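Local coordinates for stage II sporulation E family protein (Thermanaerovibrio acidaminovorans, PDB 3RNR) that is of unknown function but, as a PP2C-family protein related to the stage II sporulation E phosphatases, probably removes phosphate groups from phosphorylated proteins, at residues T6-Y12 with A77-R82; G159-D165 with A204-I210. All coordinates share one frame; numbering follows the deposited sequence.

Contact 1 (T6-Y12 with A77-R82); sequences TGGDKAY and AAVNLR
Thr6 reaches Leu81 with its methyl, CG2 lying 4.0 Å from Leu81 CD1, the two side chains crossing at about a right angle; its OG1 is hydrogen-bonded to Asn2 of the second subunit. A type II' turn from Gly7 to Lys10 then reverses the chain and brings Asp9 alongside the end of strand 72-80. Leu81 N donates to Asp9 O at 2.6 Å, a nearly straight bond (162° at the hydrogen). The carboxylate of Asp9 meets Arg82 through one oxygen: OD2 is 2.7 Å from Arg82 NH2 and OD1 3.6 Å from it, and the two planes are tilted 57° apart. Asn80 OD1 accepts from Arg82 N in an Asx turn that helps hold the chain there. The extended chain of Lys10 runs over Asn80 CA and Ala78 CB and carries NZ to Gly43 O. Ala11 forms the antiparallel hydrogen-bonded pair with Val79: its N gives to Val79 O at 3.0 Å and its O takes Val79 N at 2.8 Å. Ala11 CB packs 4.1 Å from Leu81 CD2, whose CG, anti to the carbonyl carbon (chi1 -62°), is set beside Asp9 O and Ala11 N. Tyr12 touches Ala78 CB through its own CB, and its ring leads off to Val37 and Leu40 of helix 25-41. Backbone bonds thus fix the register, while the poorly ordered, exposed Arg82 probably adds a looser electrostatic tie.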
ATOM      1  N   THR B   6      -0.183   5.773   3.997  1.00 30.67           N
ATOM      2  CA  THR B   6      -0.442   6.832   4.937  1.00 39.18           C
ATOM      3  C   THR B   6      -1.795   7.377   4.578  1.00 41.05           C
ATOM      4  O   THR B   6      -1.965   7.904   3.478  1.00 35.83           O
ATOM      5  CB  THR B   6       0.571   7.987   4.774  1.00 44.67           C
ATOM      6  OG1 THR B   6       1.847   7.464   4.389  1.00 56.94           O
ATOM      7  CG2 THR B   6       0.714   8.749   6.079  1.00 57.29           C
ATOM      8  N   GLY B   7      -2.749   7.258   5.498  1.00 41.32           N
ATOM      9  CA  GLY B   7      -4.016   7.956   5.364  1.00 53.55           C
ATOM     10  C   GLY B   7      -4.607   8.232   6.737  1.00 54.13           C
ATOM     11  O   GLY B   7      -4.379   7.485   7.691  1.00 47.90           O
ATOM     12  N   GLY B   8      -5.421   9.276   6.822  1.00 58.18           N
ATOM     13  CA  GLY B   8      -5.830   9.799   8.114  1.00 53.98           C
ATOM     14  C   GLY B   8      -4.620  10.191   8.946  1.00 48.46           C
ATOM     15  O   GLY B   8      -3.652  10.769   8.455  1.00 51.03           O
ATOM     16  N   ASP B   9      -4.671   9.861  10.222  1.00 50.41           N
ATOM     17  CA  ASP B   9      -3.576  10.148  11.134  1.00 52.52           C
ATOM     18  C   ASP B   9      -2.592   8.983  11.189  1.00 39.11           C
ATOM     19  O   ASP B   9      -1.715   8.954  12.051  1.00 38.81           O
ATOM     20  CB  ASP B   9      -4.105  10.469  12.532  1.00 64.89           C
ATOM     21  CG  ASP B   9      -4.848  11.794  12.586  1.00 79.22           C
ATOM     22  OD1 ASP B   9      -4.598  12.653  11.707  1.00 80.64           O
ATOM     23  OD2 ASP B   9      -5.674  11.977  13.510  1.00 79.72           O
ATOM     24  N   LYS B  10      -2.787   7.994  10.317  1.00 36.13           N
ATOM     25  CA  LYS B  10      -2.075   6.727  10.457  1.00 38.96           C
ATOM     26  C   LYS B  10      -1.126   6.351   9.321  1.00 32.16           C
ATOM     27  O   LYS B  10      -1.341   6.701   8.166  1.00 34.91           O
ATOM     28  CB  LYS B  10      -3.086   5.599  10.666  1.00 43.26           C
ATOM     29  CG  LYS B  10      -3.933   5.770  11.927  1.00 47.99           C
ATOM     30  CD  LYS B  10      -4.856   4.587  12.148  1.00 44.43           C
ATOM     31  CE  LYS B  10      -5.754   4.830  13.343  1.00 49.84           C
ATOM     32  NZ  LYS B  10      -6.930   3.924  13.329  1.00 44.27           N
ATOM     33  N   ALA B  11      -0.075   5.622   9.677  1.00 26.16           N
ATOM     34  CA  ALA B  11       0.748   4.933   8.693  1.00 27.48           C
ATOM     35  C   ALA B  11       0.536   3.449   8.974  1.00 31.50           C
ATOM     36  O   ALA B  11       0.587   3.030  10.131  1.00 30.43           O
ATOM     37  CB  ALA B  11       2.195   5.291   8.867  1.00 25.73           C
ATOM     38  N   TYR B  12       0.296   2.662   7.934  1.00 25.92           N
ATOM     39  CA  TYR B  12      -0.090   1.263   8.127  1.00 21.48           C
ATOM     40  C   TYR B  12       0.730   0.339   7.258  1.00 23.51           C
ATOM     41  O   TYR B  12       1.348   0.773   6.281  1.00 25.97           O
ATOM     42  CB  TYR B  12      -1.578   1.072   7.809  1.00 21.46           C
ATOM     43  CG  TYR B  12      -1.930   1.391   6.369  1.00 24.08           C
ATOM     44  CD1 TYR B  12      -1.715   0.462   5.351  1.00 26.23           C
ATOM     45  CD2 TYR B  12      -2.454   2.625   6.025  1.00 26.49           C
ATOM     46  CE1 TYR B  12      -2.038   0.760   4.030  1.00 24.19           C
ATOM     47  CE2 TYR B  12      -2.777   2.927   4.716  1.00 28.39           C
ATOM     48  CZ  TYR B  12      -2.557   1.999   3.727  1.00 32.01           C
ATOM     49  OH  TYR B  12      -2.878   2.319   2.428  1.00 27.83           O
ATOM     50  N   ALA B  77      -0.943  -3.811  10.674  1.00 23.36           N
ATOM     51  CA  ALA B  77      -0.678  -2.947  11.809  1.00 23.44           C
ATOM     52  C   ALA B  77      -0.794  -1.492  11.368  1.00 25.16           C
ATOM     53  O   ALA B  77      -0.681  -1.179  10.182  1.00 24.28           O
ATOM     54  CB  ALA B  77       0.698  -3.245  12.393  1.00 20.49           C
ATOM     55  N   ALA B  78      -1.068  -0.606  12.317  1.00 24.45           N
ATOM     56  CA  ALA B  78      -1.168   0.808  11.989  1.00 26.45           C
ATOM     57  C   ALA B  78      -0.611   1.593  13.152  1.00 33.87           C
ATOM     58  O   ALA B  78      -0.859   1.247  14.304  1.00 27.62           O
ATOM     59  CB  ALA B  78      -2.597   1.194  11.739  1.00 25.27           C
ATOM     60  N   VAL B  79       0.147   2.641  12.850  1.00 29.45           N
ATOM     61  CA  VAL B  79       0.675   3.509  13.887  1.00 27.87           C
ATOM     62  C   VAL B  79      -0.010   4.858  13.773  1.00 34.34           C
ATOM     63  O   VAL B  79      -0.037   5.451  12.702  1.00 34.09           O
ATOM     64  CB  VAL B  79       2.188   3.700  13.735  1.00 30.61           C
ATOM     65  CG1 VAL B  79       2.707   4.733  14.746  1.00 34.99           C
ATOM     66  CG2 VAL B  79       2.902   2.359  13.894  1.00 27.53           C
ATOM     67  N   ASN B  80      -0.575   5.341  14.872  1.00 30.09           N
ATOM     68  CA  ASN B  80      -1.213   6.641  14.844  1.00 32.31           C
ATOM     69  C   ASN B  80      -0.111   7.681  14.951  1.00 31.79           C
ATOM     70  O   ASN B  80       0.628   7.720  15.942  1.00 38.85           O
ATOM     71  CB  ASN B  80      -2.204   6.772  16.001  1.00 32.59           C
ATOM     72  CG  ASN B  80      -2.958   8.091  15.975  1.00 42.39           C
ATOM     73  OD1 ASN B  80      -2.360   9.161  15.896  1.00 41.40           O
ATOM     74  ND2 ASN B  80      -4.276   8.014  16.012  1.00 44.68           N
ATOM     75  N   LEU B  81      -0.003   8.524  13.929  1.00 32.74           N
ATOM     76  CA  LEU B  81       1.098   9.480  13.834  1.00 34.01           C
ATOM     77  C   LEU B  81       0.934  10.651  14.802  1.00 48.63           C
ATOM     78  O   LEU B  81       1.900  11.342  15.134  1.00 47.44           O
ATOM     79  CB  LEU B  81       1.220  10.005  12.402  1.00 33.73           C
ATOM     80  CG  LEU B  81       1.529   8.945  11.345  1.00 39.59           C
ATOM     81  CD1 LEU B  81       1.524   9.534   9.940  1.00 36.73           C
ATOM     82  CD2 LEU B  81       2.855   8.263  11.645  1.00 43.20           C
ATOM     83  N   ARG B  82      -0.298  10.901  15.223  1.00 39.63           N
ATOM     84  CA  ARG B  82      -0.532  11.992  16.158  1.00 45.27           C
ATOM     85  C   ARG B  82      -0.034  11.665  17.567  1.00 52.34           C
ATOM     86  O   ARG B  82       0.682  12.459  18.177  1.00 47.41           O
ATOM     87  CB  ARG B  82      -2.013  12.364  16.200  1.00 48.88           C
ATOM     88  CG  ARG B  82      -2.299  13.572  17.084  1.00 71.54           C
ATOM     89  CD  ARG B  82      -3.782  13.867  17.178  1.00 88.70           C
ATOM     90  NE  ARG B  82      -4.390  13.997  15.858  1.00103.05           N
ATOM     91  CZ  ARG B  82      -5.656  14.347  15.653  1.00110.46           C
ATOM     92  NH1 ARG B  82      -6.449  14.610  16.686  1.00112.99           N
ATOM     93  NH2 ARG B  82      -6.129  14.438  14.418  1.00109.13           N
TER

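Contact 2 (G159-D165 with A204-I210); sequences GVLVVSD and ATLALVI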
ATOM      1  N   GLY B 159       8.876   0.853  15.824  1.00 30.40           N
ATOM      2  CA  GLY B 159       7.936   0.523  14.774  1.00 31.13           C
ATOM      3  C   GLY B 159       7.372  -0.876  14.852  1.00 34.25           C
ATOM      4  O   GLY B 159       7.416  -1.525  15.901  1.00 29.03           O
ATOM      5  N   VAL B 160       6.808  -1.323  13.734  1.00 27.11           N
ATOM      6  CA  VAL B 160       6.172  -2.624  13.670  1.00 25.11           C
ATOM      7  C   VAL B 160       6.517  -3.288  12.336  1.00 26.17           C
ATOM      8  O   VAL B 160       6.655  -2.615  11.301  1.00 23.21           O
ATOM      9  CB  VAL B 160       4.638  -2.492  13.844  1.00 24.54           C
ATOM     10  CG1 VAL B 160       4.051  -1.559  12.772  1.00 23.88           C
ATOM     11  CG2 VAL B 160       3.954  -3.875  13.826  1.00 22.39           C
ATOM     12  N   LEU B 161       6.664  -4.609  12.379  1.00 24.67           N
ATOM     13  CA  LEU B 161       6.945  -5.399  11.188  1.00 24.65           C
ATOM     14  C   LEU B 161       5.927  -6.527  11.087  1.00 24.33           C
ATOM     15  O   LEU B 161       5.683  -7.231  12.070  1.00 22.78           O
ATOM     16  CB  LEU B 161       8.365  -5.967  11.257  1.00 24.72           C
ATOM     17  CG  LEU B 161       8.760  -6.978  10.172  1.00 33.85           C
ATOM     18  CD1 LEU B 161       9.184  -6.239   8.944  1.00 34.85           C
ATOM     19  CD2 LEU B 161       9.881  -7.876  10.656  1.00 38.51           C
ATOM     20  N   VAL B 162       5.311  -6.669   9.916  1.00 22.90           N
ATOM     21  CA  VAL B 162       4.444  -7.804   9.644  1.00 23.79           C
ATOM     22  C   VAL B 162       5.091  -8.722   8.589  1.00 26.69           C
ATOM     23  O   VAL B 162       5.749  -8.252   7.654  1.00 23.63           O
ATOM     24  CB  VAL B 162       3.009  -7.378   9.251  1.00 24.20           C
ATOM     25  CG1 VAL B 162       2.309  -6.665  10.436  1.00 21.56           C
ATOM     26  CG2 VAL B 162       3.018  -6.467   8.023  1.00 24.06           C
ATOM     27  N   VAL B 163       4.885 -10.026   8.747  1.00 23.37           N
ATOM     28  CA  VAL B 163       5.629 -11.040   7.999  1.00 26.73           C
ATOM     29  C   VAL B 163       4.707 -12.141   7.505  1.00 32.96           C
ATOM     30  O   VAL B 163       3.914 -12.655   8.293  1.00 24.28           O
ATOM     31  CB  VAL B 163       6.619 -11.761   8.926  1.00 30.22           C
ATOM     32  CG1 VAL B 163       7.529 -12.674   8.119  1.00 35.00           C
ATOM     33  CG2 VAL B 163       7.419 -10.774   9.720  1.00 36.21           C
ATOM     34  N   SER B 164       4.791 -12.481   6.216  1.00 25.36           N
ATOM     35  CA  SER B 164       4.170 -13.700   5.684  1.00 26.10           C
ATOM     36  C   SER B 164       5.246 -14.557   5.046  1.00 30.31           C
ATOM     37  O   SER B 164       5.890 -14.153   4.077  1.00 30.31           O
ATOM     38  CB  SER B 164       3.133 -13.328   4.628  1.00 29.27           C
ATOM     39  OG  SER B 164       2.635 -14.478   3.972  1.00 31.59           O
ATOM     40  N   ASP B 165       5.580 -15.640   5.722  1.00 30.59           N
ATOM     41  CA  ASP B 165       6.461 -16.701   5.236  1.00 29.80           C
ATOM     42  C   ASP B 165       5.992 -18.127   4.929  1.00 34.37           C
ATOM     43  O   ASP B 165       6.840 -19.017   4.927  1.00 31.46           O
ATOM     44  CB  ASP B 165       7.858 -16.629   5.862  1.00 34.38           C
ATOM     45  CG  ASP B 165       7.846 -16.954   7.302  1.00 35.20           C
ATOM     46  OD1 ASP B 165       6.760 -17.324   7.797  1.00 34.39           O
ATOM     47  OD2 ASP B 165       8.923 -16.861   7.922  1.00 35.85           O
ATOM     48  N   ALA B 204      10.612 -14.542   2.906  1.00 33.47           N
ATOM     49  CA  ALA B 204       9.463 -13.903   3.548  1.00 30.06           C
ATOM     50  C   ALA B 204       8.997 -12.633   2.853  1.00 39.38           C
ATOM     51  O   ALA B 204       9.802 -11.888   2.305  1.00 35.07           O
ATOM     52  CB  ALA B 204       9.773 -13.596   5.019  1.00 31.71           C
ATOM     53  N   THR B 205       7.692 -12.382   2.896  1.00 27.52           N
ATOM     54  CA  THR B 205       7.148 -11.104   2.455  1.00 26.68           C
ATOM     55  C   THR B 205       7.040 -10.213   3.681  1.00 30.90           C
ATOM     56  O   THR B 205       6.556 -10.658   4.725  1.00 26.92           O
ATOM     57  CB  THR B 205       5.766 -11.286   1.767  1.00 33.06           C
ATOM     58  OG1 THR B 205       5.936 -12.030   0.552  1.00 33.37           O
ATOM     59  CG2 THR B 205       5.153  -9.948   1.416  1.00 31.36           C
ATOM     60  N   LEU B 206       7.503  -8.966   3.561  1.00 28.75           N
ATOM     61  CA  LEU B 206       7.663  -8.081   4.711  1.00 27.92           C
ATOM     62  C   LEU B 206       7.055  -6.727   4.441  1.00 25.29           C
ATOM     63  O   LEU B 206       7.132  -6.218   3.318  1.00 25.21           O
ATOM     64  CB  LEU B 206       9.155  -7.867   5.023  1.00 28.60           C
ATOM     65  CG  LEU B 206      10.045  -9.059   5.361  1.00 36.08           C
ATOM     66  CD1 LEU B 206      11.470  -8.580   5.617  1.00 35.61           C
ATOM     67  CD2 LEU B 206       9.499  -9.824   6.575  1.00 27.30           C
ATOM     68  N   ALA B 207       6.456  -6.143   5.473  1.00 23.94           N
ATOM     69  CA  ALA B 207       6.021  -4.758   5.418  1.00 25.55           C
ATOM     70  C   ALA B 207       6.226  -4.167   6.796  1.00 26.89           C
ATOM     71  O   ALA B 207       6.068  -4.853   7.815  1.00 25.02           O
ATOM     72  CB  ALA B 207       4.563  -4.645   4.999  1.00 22.24           C
ATOM     73  N   LEU B 208       6.581  -2.891   6.843  1.00 23.44           N
ATOM     74  CA  LEU B 208       6.890  -2.298   8.132  1.00 24.75           C
ATOM     75  C   LEU B 208       6.554  -0.826   8.218  1.00 23.56           C
ATOM     76  O   LEU B 208       6.517  -0.118   7.211  1.00 25.66           O
ATOM     77  CB  LEU B 208       8.356  -2.531   8.488  1.00 28.36           C
ATOM     78  CG  LEU B 208       9.364  -1.935   7.529  1.00 36.39           C
ATOM     79  CD1 LEU B 208       9.893  -0.627   8.096  1.00 40.30           C
ATOM     80  CD2 LEU B 208      10.503  -2.932   7.319  1.00 42.93           C
ATOM     81  N   VAL B 209       6.335  -0.351   9.431  1.00 24.81           N
ATOM     82  CA  VAL B 209       6.156   1.061   9.706  1.00 26.36           C
ATOM     83  C   VAL B 209       7.118   1.501  10.793  1.00 29.12           C
ATOM     84  O   VAL B 209       7.290   0.807  11.739  1.00 29.05           O
ATOM     85  CB  VAL B 209       4.757   1.399  10.142  1.00 25.82           C
ATOM     86  CG1 VAL B 209       4.632   2.887  10.424  1.00 29.94           C
ATOM     87  CG2 VAL B 209       3.755   0.946   9.149  1.00 22.60           C
ATOM     88  N   ILE B 210       7.752   2.646  10.616  1.00 28.81           N
ATOM     89  CA  ILE B 210       8.592   3.265  11.629  1.00 31.12           C
ATOM     90  C   ILE B 210       8.031   4.632  11.952  1.00 34.70           C
ATOM     91  O   ILE B 210       7.766   5.401  11.071  1.00 35.20           O
ATOM     92  CB  ILE B 210      10.012   3.482  11.170  1.00 38.77           C
ATOM     93  CG1 ILE B 210      10.622   2.216  10.619  1.00 37.78           C
ATOM     94  CG2 ILE B 210      10.854   4.017  12.282  1.00 40.31           C
ATOM     95  CD1 ILE B 210      10.758   1.181  11.553  1.00 40.30           C
TER
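Leu161 and Leu208 face each other as an antiparallel non-hydrogen-bonded pair, and their side chains cross at a slant. Leu161 CB leaves the sheet on the face it shares with Val163, Leu206 and Leu208. With CG anti to the backbone N (chi1 172°), the chain bends over the partner strand: CG comes within 4.2 Å of Ala207 O, and at the tip CD1 approaches that same oxygen, Ala207 O, to 3.6 Å before settling 3.8 Å from Leu208 CB and 4.2 Å from Leu206 CB, bridging two leucines. Farther along this face, Val163 CG1 lies 3.8 Å from Leu206 CD2 and also touches Ala204 CB. On the other face Val162 CG2 lies 3.9 Å from Ala207 CB, and the Val160 and Val209 side chains run side by side.

Six backbone hydrogen bonds, in reciprocal pairs at Val160–Val209, Val162–Ala207 and Ser164–Thr205, hold the strands antiparallel, 175° between their N-to-C directions; the bond from Val162 N to Ala207 O measures 2.9 Å. Ser164 OG bonds to Asp17, while Asp165 makes a salt bridge to Arg95. Strands 95-100 and 176-181 flank the pair, and the valine-rich face meets strand 10-18 of the other sheet, as in the central beta sandwich of the PP2C fold.

Along the chain the contacts come in series, contact 1 closing before contact 2 opens, and their centres lie 15 Å apart. They belong to different sheets: contact 1 sets the end of the 2-7/10-18 hairpin against strand 72-80 of the antiparallel sheet, contact 2 joins 159-164 and 205-210 of the mixed one. The inner face of contact 1 packs on contact 2 in the sandwich core, with Val209 CG1 lying 3.8 Å from Ala11 CB and 3.9 Å from Val79 CG2, and Val160 CG2 lying 3.6 Å from Ala77 CB, while its turn lies toward the periphery. Thr6 pairs with a strand of the second subunit and Ile210 O accepts from its Arg175, so both sheets contact that chain.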